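Catechol 2,3-dioxygenase (Pseudomonas sp. KL28, PDB 3HQ0) probably catalyses the iron(II)-dependent extradiol ring cleavage of catechol with O2 to 2-hydroxy-6-oxohexa-2,4-dienoate, working as a homotetramer. Local coordinates at residues H11-V16 against I66-F71; H154-G159 against K213-S218; E179-P184 against W284-F289. All coordinates share one frame; numbering follows the deposited sequence.

Interaction 1 (H11-V16 against I66-F71); sequences HAQVRV and IDFFGF
Gln-13 and Arg-15 reach across from one strand to the carboxylate of Asp-67 on its antiparallel neighbour, and each takes a different oxygen. The amide nitrogen NE2 of Gln-13 gives a nearly straight bond (N-H...O 167°) to OD2 of Asp-67 at 2.6 Å. With CG anti to the backbone N (chi1 175°), the extended Gln-13 chain carries its amide out to the carboxylate. Arg-15 completes a salt bridge through NH1, 3.0 Å from OD1 of Asp-67, with that oxygen lying in the guanidinium plane. Both donors meet the carboxylate on its anti sides, somewhat out of its plane. Arg-59 adds a salt bridge to OD2, while NE of Arg-15 is bonded to the carbonyl of Thr-63.

Backbone bonding sets this geometry up. His-11 and Gly-70 form a hydrogen-bonded pair, the bond from Gly-70 N to His-11 O measuring 2.7 Å. Gln-13 N donates to Phe-68 O at 3.0 Å, whereas Gln-13 O accepts from Asp-67 N at 2.7 Å. Two residues, Asp-67 and Phe-68, are thus set against Gln-13: a classic beta bulge in the N-terminal vicinal-oxygen-chelate sheet, where strand 9-16 lies beside strand 65-73.

Aromatic packing follows the two faces of the sheet. On the Gln-13 face, CB of Gln-13 lies over the Phe-68 ring in a CH-pi contact, 3.8 Å from the centroid. The His-11 imidazole meets the rim of that ring, its NE2 3.6 Å from Phe-68 CE1; the hydrogen-bond partner of NE2 is Glu-119. On the other face, CB of Ala-12 abuts the edge of Phe-69, 3.5 Å from CD2.

With two cationic partners and an amide around it, the Asp-67 carboxylate is probably held as an anion, and side-chain bonds reinforce the bulge.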
loop_
_atom_site.group_PDB
_atom_site.type_symbol
_atom_site.label_atom_id
_atom_site.label_comp_id
_atom_site.label_asym_id
_atom_site.label_seq_id
_atom_site.Cartn_x
_atom_site.Cartn_y
_atom_site.Cartn_z
ATOM N N HIS A 11 24.371 5.557 16.408
ATOM C CA HIS A 11 24.753 6.658 15.547
ATOM C C HIS A 11 25.832 6.276 14.556
ATOM O O HIS A 11 26.569 5.301 14.738
ATOM C CB HIS A 11 25.195 7.886 16.374
ATOM C CG HIS A 11 26.319 7.622 17.328
ATOM N ND1 HIS A 11 26.284 8.031 18.642
ATOM C CD2 HIS A 11 27.527 7.030 17.153
ATOM C CE1 HIS A 11 27.419 7.704 19.237
ATOM N NE2 HIS A 11 28.191 7.097 18.355
ATOM N N ALA A 12 25.890 7.047 13.482
ATOM C CA ALA A 12 26.882 6.855 12.436
ATOM C C ALA A 12 27.400 8.240 12.083
ATOM O O ALA A 12 26.614 9.132 11.759
ATOM C CB ALA A 12 26.244 6.220 11.215
ATOM N N GLN A 13 28.713 8.428 12.169
ATOM C CA GLN A 13 29.295 9.710 11.814
ATOM C C GLN A 13 29.911 9.523 10.450
ATOM O O GLN A 13 30.844 8.735 10.275
ATOM C CB GLN A 13 30.363 10.149 12.811
ATOM C CG GLN A 13 31.044 11.429 12.366
ATOM C CD GLN A 13 31.886 12.057 13.446
ATOM O OE1 GLN A 13 31.369 12.492 14.470
ATOM N NE2 GLN A 13 33.196 12.112 13.220
ATOM N N VAL A 14 29.372 10.259 9.487
ATOM C CA VAL A 14 29.801 10.181 8.109
ATOM C C VAL A 14 30.478 11.472 7.684
ATOM O O VAL A 14 30.157 12.541 8.190
ATOM C CB VAL A 14 28.579 9.907 7.199
ATOM C CG1 VAL A 14 28.982 9.945 5.737
ATOM C CG2 VAL A 14 27.969 8.549 7.563
ATOM N N ARG A 15 31.412 11.350 6.750
ATOM C CA ARG A 15 32.164 12.487 6.233
ATOM C C ARG A 15 31.562 13.012 4.941
ATOM O O ARG A 15 31.332 12.248 4.005
ATOM C CB ARG A 15 33.609 12.086 5.940
ATOM C CG ARG A 15 34.381 11.512 7.107
ATOM C CD ARG A 15 35.849 11.413 6.741
ATOM N NE ARG A 15 36.099 10.415 5.705
ATOM C CZ ARG A 15 36.170 9.110 5.937
ATOM N NH1 ARG A 15 36.008 8.654 7.168
ATOM N NH2 ARG A 15 36.404 8.264 4.943
ATOM N N VAL A 16 31.332 14.320 4.887
ATOM C CA VAL A 16 30.787 14.954 3.690
ATOM C C VAL A 16 31.780 15.997 3.161
ATOM O O VAL A 16 32.362 16.749 3.937
ATOM C CB VAL A 16 29.437 15.621 4.000
ATOM C CG1 VAL A 16 28.403 14.551 4.282
ATOM C CG2 VAL A 16 29.572 16.536 5.202
ATOM N N ILE A 66 32.742 6.699 6.286
ATOM C CA ILE A 66 32.290 6.673 7.670
ATOM C C ILE A 66 33.431 6.780 8.675
ATOM O O ILE A 66 34.467 6.139 8.524
ATOM C CB ILE A 66 31.498 5.378 7.926
ATOM C CG1 ILE A 66 30.858 5.400 9.309
ATOM C CG2 ILE A 66 32.411 4.183 7.771
ATOM C CD1 ILE A 66 29.955 4.190 9.559
ATOM N N ASP A 67 33.231 7.605 9.695
ATOM C CA ASP A 67 34.227 7.785 10.742
ATOM C C ASP A 67 34.075 6.669 11.757
ATOM O O ASP A 67 35.052 6.031 12.138
ATOM C CB ASP A 67 34.052 9.133 11.443
ATOM C CG ASP A 67 34.528 10.292 10.601
ATOM O OD1 ASP A 67 35.416 10.076 9.741
ATOM O OD2 ASP A 67 34.028 11.422 10.818
ATOM N N PHE A 68 32.843 6.447 12.199
ATOM C CA PHE A 68 32.550 5.396 13.167
ATOM C C PHE A 68 31.052 5.095 13.251
ATOM O O PHE A 68 30.217 5.906 12.847
ATOM C CB PHE A 68 33.104 5.771 14.549
ATOM C CG PHE A 68 32.576 7.070 15.101
ATOM C CD1 PHE A 68 31.319 7.136 15.697
ATOM C CD2 PHE A 68 33.353 8.226 15.053
ATOM C CE1 PHE A 68 30.844 8.328 16.240
ATOM C CE2 PHE A 68 32.887 9.428 15.593
ATOM C CZ PHE A 68 31.634 9.479 16.187
ATOM N N PHE A 69 30.730 3.914 13.774
ATOM C CA PHE A 69 29.350 3.471 13.917
ATOM C C PHE A 69 29.184 2.983 15.352
ATOM O O PHE A 69 29.916 2.096 15.803
ATOM C CB PHE A 69 29.085 2.335 12.924
ATOM C CG PHE A 69 27.626 2.009 12.733
ATOM C CD1 PHE A 69 27.070 0.870 13.311
ATOM C CD2 PHE A 69 26.812 2.841 11.976
ATOM C CE1 PHE A 69 25.719 0.569 13.137
ATOM C CE2 PHE A 69 25.460 2.549 11.795
ATOM C CZ PHE A 69 24.914 1.414 12.376
ATOM N N GLY A 70 28.226 3.563 16.067
ATOM C CA GLY A 70 28.017 3.185 17.449
ATOM C C GLY A 70 26.665 2.589 17.784
ATOM O O GLY A 70 25.657 2.877 17.137
ATOM N N PHE A 71 26.661 1.750 18.813
ATOM C CA PHE A 71 25.457 1.093 19.287
ATOM C C PHE A 71 25.127 1.579 20.694
ATOM O O PHE A 71 26.023 1.876 21.490
ATOM C CB PHE A 71 25.667 -0.427 19.312
ATOM C CG PHE A 71 25.857 -1.041 17.949
ATOM C CD1 PHE A 71 24.770 -1.542 17.237
ATOM C CD2 PHE A 71 27.121 -1.114 17.376
ATOM C CE1 PHE A 71 24.935 -2.106 15.972
ATOM C CE2 PHE A 71 27.303 -1.675 16.110
ATOM C CZ PHE A 71 26.201 -2.174 15.402
#

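Interaction 2 (H154-G159 against K213-S218); sequences HCLLYG and KLHHCS. With FE (Fe (III) ion), chain E.
This is an antiparallel strand pairing in the buried centre of the C-terminal sheet, and it carries two of the three protein ligands of the iron. Strands 154-159 and 213-218 run 4.5 Å apart at closest approach of their axes. His-154 binds the metal through NE2 at 2.2 Å and His-216 through NE2 at 2.4 Å; Glu-267, on strand 265-270, supplies the third ligand. The two imidazoles approach with their peripheries, planes 82° apart, so each directs a nitrogen at the iron without either ring covering the other. Both residues project from the sheet face that also carries Leu-156, and with CG between the backbone N and the carbonyl carbon (chi1 65° in His-154) the ring swings toward the partner strand.

Ser-218 lies beside this pair: its CB packs over one face of the His-154 ring, 3.5 Å from the centroid, and its OG bonds the ligand Glu-267, making it a second-shell residue that touches one ligand and bonds another. Two histidines and a glutamate on adjoining strands form the facial triad of extradiol dioxygenases, built here on the vicinal-oxygen-chelate fold.

The pairing is not uniform. Leu-156 N donates to His-216 O at 2.8 Å, but Leu-156 O accepts from His-215 N at 3.0 Å and only weakly from His-216 N. The amides of His-215 and His-216 converge on Leu-156, a classic beta bulge that includes the ligand His-216 itself. CB of Leu-156 rests 3.5 Å from CE1 of His-216, while its CD2 packs on the CB of His-215. The bulge residue His-215 sets its ring near that of Tyr-158, planes 15° apart and centroids 4.9 Å apart, largely offset; the Tyr-158 hydroxyl is bonded to the carbonyl of Asp-294.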
loop_
_atom_site.group_PDB
_atom_site.type_symbol
_atom_site.label_atom_id
_atom_site.label_comp_id
_atom_site.label_asym_id
_atom_site.label_seq_id
_atom_site.Cartn_x
_atom_site.Cartn_y
_atom_site.Cartn_z
ATOM N N HIS A 154 20.529 0.288 10.099
ATOM C CA HIS A 154 21.792 -0.449 10.151
ATOM C C HIS A 154 22.724 0.168 9.135
ATOM O O HIS A 154 22.451 1.236 8.588
ATOM C CB HIS A 154 21.582 -1.929 9.782
ATOM C CG HIS A 154 21.147 -2.141 8.361
ATOM N ND1 HIS A 154 19.823 -2.092 7.971
ATOM C CD2 HIS A 154 21.864 -2.293 7.222
ATOM C CE1 HIS A 154 19.746 -2.201 6.659
ATOM N NE2 HIS A 154 20.970 -2.320 6.179
ATOM N N CYS A 155 23.837 -0.503 8.897
ATOM C CA CYS A 155 24.788 -0.073 7.891
ATOM C C CYS A 155 25.420 -1.358 7.365
ATOM O O CYS A 155 25.254 -2.429 7.958
ATOM C CB CYS A 155 25.851 0.872 8.482
ATOM S SG CYS A 155 27.102 0.107 9.522
ATOM N N LEU A 156 26.093 -1.274 6.226
ATOM C CA LEU A 156 26.746 -2.447 5.671
ATOM C C LEU A 156 28.161 -2.008 5.370
ATOM O O LEU A 156 28.378 -1.118 4.549
ATOM C CB LEU A 156 26.034 -2.924 4.399
ATOM C CG LEU A 156 26.598 -4.223 3.801
ATOM C CD1 LEU A 156 25.547 -4.912 2.949
ATOM C CD2 LEU A 156 27.829 -3.916 2.983
ATOM N N LEU A 157 29.124 -2.620 6.053
ATOM C CA LEU A 157 30.519 -2.248 5.875
ATOM C C LEU A 157 31.316 -3.234 5.033
ATOM O O LEU A 157 31.052 -4.439 5.044
ATOM C CB LEU A 157 31.201 -2.085 7.240
ATOM C CG LEU A 157 30.546 -1.208 8.309
ATOM C CD1 LEU A 157 30.186 0.166 7.730
ATOM C CD2 LEU A 157 29.316 -1.917 8.836
ATOM N N TYR A 158 32.297 -2.691 4.314
ATOM C CA TYR A 158 33.197 -3.446 3.441
ATOM C C TYR A 158 34.599 -3.455 4.055
ATOM O O TYR A 158 35.167 -2.400 4.335
ATOM C CB TYR A 158 33.275 -2.776 2.065
ATOM C CG TYR A 158 32.282 -3.267 1.026
ATOM C CD1 TYR A 158 31.002 -3.695 1.382
ATOM C CD2 TYR A 158 32.612 -3.235 -0.327
ATOM C CE1 TYR A 158 30.069 -4.074 0.404
ATOM C CE2 TYR A 158 31.689 -3.608 -1.308
ATOM C CZ TYR A 158 30.423 -4.022 -0.939
ATOM O OH TYR A 158 29.517 -4.354 -1.920
ATOM N N GLY A 159 35.153 -4.644 4.257
ATOM C CA GLY A 159 36.479 -4.746 4.833
ATOM C C GLY A 159 36.928 -6.190 4.905
ATOM O O GLY A 159 36.117 -7.090 4.715
ATOM N N LYS A 213 35.898 0.577 4.658
ATOM C CA LYS A 213 34.959 0.997 3.612
ATOM C C LYS A 213 33.500 1.005 4.066
ATOM O O LYS A 213 33.045 0.092 4.761
ATOM C CB LYS A 213 35.079 0.081 2.388
ATOM C CG LYS A 213 36.307 0.306 1.524
ATOM C CD LYS A 213 36.079 1.388 0.467
ATOM C CE LYS A 213 35.917 2.773 1.078
ATOM N NZ LYS A 213 37.086 3.170 1.916
ATOM N N LEU A 214 32.772 2.041 3.658
ATOM C CA LEU A 214 31.357 2.171 3.992
ATOM C C LEU A 214 30.532 1.950 2.728
ATOM O O LEU A 214 30.631 2.729 1.769
ATOM C CB LEU A 214 31.074 3.569 4.560
ATOM C CG LEU A 214 29.656 4.049 4.950
ATOM C CD1 LEU A 214 29.093 4.911 3.833
ATOM C CD2 LEU A 214 28.738 2.882 5.277
ATOM N N HIS A 215 29.748 0.875 2.698
ATOM C CA HIS A 215 28.906 0.632 1.536
ATOM C C HIS A 215 27.715 1.572 1.692
ATOM O O HIS A 215 27.459 2.406 0.826
ATOM C CB HIS A 215 28.422 -0.814 1.479
ATOM C CG HIS A 215 27.625 -1.131 0.252
ATOM N ND1 HIS A 215 28.200 -1.286 -0.990
ATOM C CD2 HIS A 215 26.294 -1.301 0.072
ATOM C CE1 HIS A 215 27.260 -1.540 -1.883
ATOM N NE2 HIS A 215 26.092 -1.555 -1.264
ATOM N N HIS A 216 26.989 1.437 2.801
ATOM C CA HIS A 216 25.851 2.315 3.050
ATOM C C HIS A 216 25.315 2.283 4.466
ATOM O O HIS A 216 25.518 1.320 5.209
ATOM C CB HIS A 216 24.673 1.985 2.109
ATOM C CG HIS A 216 23.972 0.700 2.429
ATOM N ND1 HIS A 216 24.377 -0.519 1.927
ATOM C CD2 HIS A 216 22.901 0.442 3.217
ATOM C CE1 HIS A 216 23.588 -1.471 2.392
ATOM N NE2 HIS A 216 22.685 -0.915 3.179
ATOM N N CYS A 217 24.630 3.362 4.821
ATOM C CA CYS A 217 23.941 3.472 6.100
ATOM C C CYS A 217 22.488 3.304 5.675
ATOM O O CYS A 217 22.119 3.737 4.579
ATOM C CB CYS A 217 24.154 4.845 6.723
ATOM S SG CYS A 217 25.698 4.953 7.627
ATOM N N SER A 218 21.660 2.685 6.510
ATOM C CA SER A 218 20.272 2.468 6.113
ATOM C C SER A 218 19.208 3.088 6.993
ATOM O O SER A 218 19.344 3.140 8.219
ATOM C CB SER A 218 19.998 0.965 5.976
ATOM O OG SER A 218 18.631 0.737 5.680
HETATM FE FE FE E . 20.907 -2.339 4.012
#

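Interaction 3 (E179-P184 against W284-F289); sequences ERVLSP and WTYDNF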
loop_
_atom_site.group_PDB
_atom_site.type_symbol
_atom_site.label_atom_id
_atom_site.label_comp_id
_atom_site.label_asym_id
_atom_site.label_seq_id
_atom_site.Cartn_x
_atom_site.Cartn_y
_atom_site.Cartn_z
ATOM N N GLU A 179 21.657 -13.974 8.340
ATOM C CA GLU A 179 21.857 -14.426 6.966
ATOM C C GLU A 179 23.332 -14.379 6.596
ATOM O O GLU A 179 24.118 -13.661 7.214
ATOM C CB GLU A 179 21.065 -13.566 5.971
ATOM C CG GLU A 179 19.569 -13.489 6.240
ATOM C CD GLU A 179 18.780 -13.018 5.028
ATOM O OE1 GLU A 179 19.361 -12.300 4.185
ATOM O OE2 GLU A 179 17.578 -13.360 4.921
ATOM N N ARG A 180 23.705 -15.157 5.588
ATOM C CA ARG A 180 25.086 -15.185 5.141
ATOM C C ARG A 180 25.141 -15.445 3.646
ATOM O O ARG A 180 24.182 -15.936 3.048
ATOM C CB ARG A 180 25.864 -16.299 5.853
ATOM C CG ARG A 180 25.852 -17.618 5.100
ATOM C CD ARG A 180 25.245 -18.737 5.903
ATOM N NE ARG A 180 26.126 -19.229 6.956
ATOM C CZ ARG A 180 25.815 -20.246 7.756
ATOM N NH1 ARG A 180 24.650 -20.864 7.613
ATOM N NH2 ARG A 180 26.659 -20.644 8.701
ATOM N N VAL A 181 26.279 -15.103 3.058
ATOM C CA VAL A 181 26.529 -15.337 1.646
ATOM C C VAL A 181 27.732 -16.270 1.653
ATOM O O VAL A 181 28.786 -15.926 2.192
ATOM C CB VAL A 181 26.916 -14.051 0.896
ATOM C CG1 VAL A 181 27.470 -14.408 -0.473
ATOM C CG2 VAL A 181 25.704 -13.139 0.752
ATOM N N LEU A 182 27.570 -17.455 1.078
ATOM C CA LEU A 182 28.656 -18.420 1.038
ATOM C C LEU A 182 29.675 -18.031 -0.026
ATOM O O LEU A 182 29.349 -17.328 -0.986
ATOM C CB LEU A 182 28.115 -19.822 0.741
ATOM C CG LEU A 182 27.282 -20.527 1.813
ATOM C CD1 LEU A 182 28.144 -20.811 3.033
ATOM C CD2 LEU A 182 26.099 -19.669 2.193
ATOM N N SER A 183 30.911 -18.482 0.158
ATOM C CA SER A 183 31.965 -18.203 -0.805
ATOM C C SER A 183 31.725 -19.110 -2.007
ATOM O O SER A 183 31.025 -20.117 -1.897
ATOM C CB SER A 183 33.337 -18.497 -0.196
ATOM O OG SER A 183 33.453 -19.866 0.145
ATOM N N PRO A 184 32.304 -18.766 -3.168
ATOM C CA PRO A 184 32.147 -19.556 -4.392
ATOM C C PRO A 184 32.137 -21.060 -4.157
ATOM O O PRO A 184 31.286 -21.765 -4.691
ATOM C CB PRO A 184 33.323 -19.093 -5.240
ATOM C CG PRO A 184 33.377 -17.639 -4.912
ATOM C CD PRO A 184 33.219 -17.633 -3.397
ATOM N N TRP A 284 22.874 -17.788 1.270
ATOM C CA TRP A 284 22.790 -17.412 -0.137
ATOM C C TRP A 284 24.072 -17.877 -0.825
ATOM O O TRP A 284 25.170 -17.701 -0.291
ATOM C CB TRP A 284 22.679 -15.894 -0.313
ATOM C CG TRP A 284 21.471 -15.302 0.312
ATOM C CD1 TRP A 284 21.364 -14.793 1.575
ATOM C CD2 TRP A 284 20.170 -15.206 -0.275
ATOM N NE1 TRP A 284 20.074 -14.387 1.810
ATOM C CE2 TRP A 284 19.319 -14.631 0.691
ATOM C CE3 TRP A 284 19.638 -15.554 -1.526
ATOM C CZ2 TRP A 284 17.961 -14.396 0.446
ATOM C CZ3 TRP A 284 18.291 -15.321 -1.766
ATOM C CH2 TRP A 284 17.468 -14.748 -0.784
ATOM N N THR A 285 23.937 -18.481 -1.998
ATOM C CA THR A 285 25.107 -18.928 -2.744
ATOM C C THR A 285 25.794 -17.688 -3.299
ATOM O O THR A 285 25.147 -16.665 -3.533
ATOM C CB THR A 285 24.712 -19.826 -3.921
ATOM O OG1 THR A 285 23.866 -19.087 -4.810
ATOM C CG2 THR A 285 23.973 -21.057 -3.428
ATOM N N TYR A 286 27.102 -17.780 -3.508
ATOM C CA TYR A 286 27.865 -16.660 -4.039
ATOM C C TYR A 286 27.299 -16.180 -5.372
ATOM O O TYR A 286 27.152 -14.981 -5.604
ATOM C CB TYR A 286 29.332 -17.062 -4.224
ATOM C CG TYR A 286 30.235 -15.893 -4.519
ATOM C CD1 TYR A 286 30.492 -14.934 -3.547
ATOM C CD2 TYR A 286 30.802 -15.723 -5.784
ATOM C CE1 TYR A 286 31.290 -13.828 -3.820
ATOM C CE2 TYR A 286 31.606 -14.618 -6.068
ATOM C CZ TYR A 286 31.840 -13.673 -5.080
ATOM O OH TYR A 286 32.603 -12.563 -5.349
ATOM N N ASP A 287 26.986 -17.124 -6.247
ATOM C CA ASP A 287 26.448 -16.805 -7.563
ATOM C C ASP A 287 25.143 -16.009 -7.484
ATOM O O ASP A 287 24.807 -15.255 -8.403
ATOM C CB ASP A 287 26.242 -18.100 -8.343
ATOM C CG ASP A 287 25.604 -19.183 -7.501
ATOM O OD1 ASP A 287 24.382 -19.100 -7.257
ATOM O OD2 ASP A 287 26.329 -20.109 -7.071
ATOM N N ASN A 288 24.415 -16.179 -6.383
ATOM C CA ASN A 288 23.167 -15.465 -6.175
ATOM C C ASN A 288 23.537 -14.060 -5.709
ATOM O O ASN A 288 23.022 -13.061 -6.218
ATOM C CB ASN A 288 22.327 -16.183 -5.119
ATOM C CG ASN A 288 20.942 -15.577 -4.956
ATOM O OD1 ASN A 288 20.792 -14.475 -4.425
ATOM N ND2 ASN A 288 19.921 -16.297 -5.417
ATOM N N PHE A 289 24.451 -14.001 -4.744
ATOM C CA PHE A 289 24.942 -12.747 -4.186
ATOM C C PHE A 289 25.535 -11.857 -5.282
ATOM O O PHE A 289 25.372 -10.637 -5.260
ATOM C CB PHE A 289 26.004 -13.055 -3.122
ATOM C CG PHE A 289 26.711 -11.837 -2.576
ATOM C CD1 PHE A 289 26.014 -10.858 -1.876
ATOM C CD2 PHE A 289 28.090 -11.700 -2.724
ATOM C CE1 PHE A 289 26.683 -9.759 -1.322
ATOM C CE2 PHE A 289 28.772 -10.612 -2.177
ATOM C CZ PHE A 289 28.065 -9.642 -1.474
HETATM O O HOH W 1 28.348 -20.434 -3.198
#
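Pro-184 lays its CG over one face of the Tyr-286 ring, a CH-pi contact 3.7 Å from the centroid. The same tyrosine brings its CB to 3.2 Å from the carbonyl oxygen of Leu-182. Val-181 works on the next turn of the short helix: its CB lies over a face of the Phe-289 ring, and its CG1 comes within 3.3 Å of Phe-289 CB. With CG1 anti to the backbone N (chi1 167°), both methyl branches of the valine reach the phenylalanine.

Ahead of the helix, Trp-284 pairs in parallel with Val-181, adding the edge strand 282-284 to the C-terminal sheet alongside strand 176-182. Trp-284 N donates to Arg-180 O at 2.9 Å, and Leu-182 N returns a straighter bond of 2.8 Å to Trp-284 O, with an N-H...O angle of 165° against 137°. Thr-285 then takes the N-cap position, its OG1 bonded to Asp-287 OD1, and its carbonyl accepts from the amides of both Asn-288 and Phe-289.

A water joins the two segments where the strand has ended, accepting from Tyr-286 N at 2.9 Å and donating to Ser-183 O at 3.0 Å. Asn-135 of a second subunit accepts a bond from Thr-285 N, placing this edge of the sheet at a subunit interface.

How the interactions relate
Interactions 1 and 2 belong to the two different sheets of the chain, yet their centres are only 10 Å apart and they touch. Phe-69 CD2 packs 3.7 Å from Cys-155 SG, Ala-12 CB 3.8 Å from Cys-217 SG, and Ile-66 CG2 3.5 Å from Leu-214 CB, which joins interaction 1 to the iron-bearing strands of interaction 2. The side chain of Phe-69 is about 10 Å from the metal. Interaction 3 reaches the same sheet as interaction 2 at its edge, through strands 176-182 and 282-284, with centres about 18 Å apart and nearest atoms about 6 Å; the side chain of Glu-179 is about 10 Å from the bound iron ion.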